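Local coordinates for protein soluble lytic murein transglycosylase (Escherichia coli, PDB 1QSA) that cleaves the glycosidic bonds between N-acetylmuramic acid and N-acetylglucosamine in peptidoglycan, forming a 1,6-anhydro bond in the N-acetylmuramic acid residue, at residues A473-R476 and A480-P483. Numbering follows the deposited sequence.
With SO4 (sulfate ion), chain H.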
ATOM      1  N   ALA A 473      -0.837  -2.221 -19.207  1.00  7.82           N
ATOM      2  CA  ALA A 473      -0.992  -1.124 -18.246  1.00  8.05           C
ATOM      3  C   ALA A 473      -1.572  -1.668 -16.940  1.00  8.29           C
ATOM      4  O   ALA A 473      -1.149  -1.270 -15.856  1.00  8.93           O
ATOM      5  CB  ALA A 473      -1.920  -0.041 -18.807  1.00  8.38           C
ATOM      6  N   ILE A 474      -2.583  -2.526 -17.054  1.00  9.18           N
ATOM      7  CA  ILE A 474      -3.224  -3.123 -15.874  1.00  8.55           C
ATOM      8  C   ILE A 474      -2.197  -3.939 -15.079  1.00  9.67           C
ATOM      9  O   ILE A 474      -2.075  -3.794 -13.855  1.00  8.12           O
ATOM     10  CB  ILE A 474      -4.451  -3.993 -16.296  1.00  9.40           C
ATOM     11  CG1 ILE A 474      -5.606  -3.085 -16.770  1.00  7.77           C
ATOM     12  CG2 ILE A 474      -4.905  -4.924 -15.141  1.00  9.11           C
ATOM     13  CD1 ILE A 474      -6.434  -2.448 -15.630  1.00  9.93           C
ATOM     14  N   ALA A 475      -1.431  -4.778 -15.775  1.00  9.31           N
ATOM     15  CA  ALA A 475      -0.411  -5.589 -15.102  1.00  9.03           C
ATOM     16  C   ALA A 475       0.661  -4.723 -14.426  1.00  9.58           C
ATOM     17  O   ALA A 475       1.075  -4.991 -13.292  1.00  8.30           O
ATOM     18  CB  ALA A 475       0.230  -6.547 -16.097  1.00 10.09           C
ATOM     19  N   ARG A 476       1.095  -3.667 -15.120  1.00 10.29           N
ATOM     20  CA  ARG A 476       2.106  -2.758 -14.583  1.00  9.26           C
ATOM     21  C   ARG A 476       1.611  -2.128 -13.277  1.00  9.24           C
ATOM     22  O   ARG A 476       2.338  -2.074 -12.286  1.00 10.06           O
ATOM     23  CB  ARG A 476       2.438  -1.680 -15.623  1.00 10.46           C
ATOM     24  CG  ARG A 476       3.252  -0.493 -15.085  1.00 12.66           C
ATOM     25  CD  ARG A 476       4.628  -0.905 -14.591  1.00 15.67           C
ATOM     26  NE  ARG A 476       5.414   0.255 -14.165  1.00 13.02           N
ATOM     27  CZ  ARG A 476       5.268   0.887 -13.009  1.00 14.93           C
ATOM     28  NH1 ARG A 476       4.382   0.455 -12.117  1.00 17.13           N
ATOM     29  NH2 ARG A 476       6.054   1.927 -12.719  1.00 14.54           N
ATOM     30  N   ALA A 480       3.759  -4.254 -10.785  1.00  9.84           N
ATOM     31  CA  ALA A 480       5.035  -3.598 -11.082  1.00  9.48           C
ATOM     32  C   ALA A 480       5.972  -4.644 -11.721  1.00 10.40           C
ATOM     33  O   ALA A 480       7.199  -4.628 -11.555  1.00 10.50           O
ATOM     34  CB  ALA A 480       5.659  -2.950  -9.833  1.00  9.90           C
ATOM     35  N   TRP A 481       5.347  -5.540 -12.479  1.00 10.12           N
ATOM     36  CA  TRP A 481       6.003  -6.617 -13.209  1.00 10.64           C
ATOM     37  C   TRP A 481       6.633  -7.768 -12.427  1.00 10.44           C
ATOM     38  O   TRP A 481       7.390  -8.546 -13.001  1.00 10.66           O
ATOM     39  CB  TRP A 481       6.984  -6.063 -14.249  1.00 10.13           C
ATOM     40  CG  TRP A 481       6.296  -5.247 -15.323  1.00  8.62           C
ATOM     41  CD1 TRP A 481       6.523  -3.931 -15.642  1.00 10.39           C
ATOM     42  CD2 TRP A 481       5.249  -5.697 -16.189  1.00  8.40           C
ATOM     43  NE1 TRP A 481       5.673  -3.540 -16.650  1.00  9.74           N
ATOM     44  CE2 TRP A 481       4.880  -4.600 -17.006  1.00  9.66           C
ATOM     45  CE3 TRP A 481       4.586  -6.924 -16.353  1.00  9.94           C
ATOM     46  CZ2 TRP A 481       3.872  -4.692 -17.971  1.00  9.61           C
ATOM     47  CZ3 TRP A 481       3.581  -7.020 -17.314  1.00  9.88           C
ATOM     48  CH2 TRP A 481       3.234  -5.902 -18.113  1.00 10.22           C
ATOM     49  N   ASN A 482       6.333  -7.897 -11.132  1.00  9.71           N
ATOM     50  CA  ASN A 482       6.869  -9.041 -10.379  1.00  9.96           C
ATOM     51  C   ASN A 482       5.807 -10.151 -10.487  1.00 11.09           C
ATOM     52  O   ASN A 482       4.726 -10.031  -9.910  1.00 11.23           O
ATOM     53  CB  ASN A 482       7.107  -8.648  -8.921  1.00  8.68           C
ATOM     54  CG  ASN A 482       7.540  -9.816  -8.059  1.00  9.69           C
ATOM     55  OD1 ASN A 482       7.609 -10.953  -8.519  1.00  8.65           O
ATOM     56  ND2 ASN A 482       7.847  -9.532  -6.802  1.00 10.55           N
ATOM     57  N   PRO A 483       6.103 -11.247 -11.222  1.00  9.91           N
ATOM     58  CA  PRO A 483       5.138 -12.345 -11.386  1.00 10.32           C
ATOM     59  C   PRO A 483       4.878 -13.198 -10.147  1.00 11.07           C
ATOM     60  O   PRO A 483       3.936 -13.989 -10.133  1.00 11.90           O
ATOM     61  CB  PRO A 483       5.768 -13.197 -12.500  1.00 11.57           C
ATOM     62  CG  PRO A 483       7.237 -13.016 -12.278  1.00 10.88           C
ATOM     63  CD  PRO A 483       7.377 -11.539 -11.912  1.00 12.08           C
TER
HETATM   64  S   SO4 H 707       5.223   3.806  -9.855  1.00 61.16           S
HETATM   65  O1  SO4 H 707       4.467   4.450 -10.948  1.00 61.59           O
HETATM   66  O2  SO4 H 707       4.614   4.159  -8.560  1.00 61.52           O
HETATM   67  O3  SO4 H 707       5.186   2.345 -10.033  1.00 61.29           O
HETATM   68  O4  SO4 H 707       6.617   4.273  -9.891  1.00 61.24           O
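A480 N donates to R476 O over 3.0 Å, a bent i to i+4 bond (136° at the hydrogen) at the C-terminal end of helix 468-479, after which the positive phi of both A480 and W481 leads the chain off the helix end. Only the W481 side chain folds back, laying its indole over the helix surface. R476 N and CA lie against one ring face, CA 4.0 Å above its plane and displaced toward the rim, while A475 CB meets the six-membered ring at CZ3, 3.6 Å away. The R476 side chain, its CG swung opposite the backbone N (chi1 167°) and then bent at chi2, passes the pyrrole part of the indole, where CD comes within 3.5 Å of NE1. The guanidinium is carried beyond the indole, its plane 69° from that of the ring, and the aliphatic CB and CD make the contact. At the charged end, NE bonds to R448 O, and NH1 and NH2 converge on sulfate O3, each at 2.9 Å. The same anion, probably from the crystallisation liquor, also accepts from R448 NH2. W481 NE1, for its part, bonds to Y598 OH of helix 582-601. A leucine in place of R476 would probably leave R448 O without its guanidinium mate and the sulfate bound more weakly. The whole illustrates a helix C-terminus ended by two consecutive residues in the left-handed helical region, with the tryptophan packed back on the helix, here in the lysozyme-like Slt-type domain, on the helix that carries E478, the predicted active-site residue.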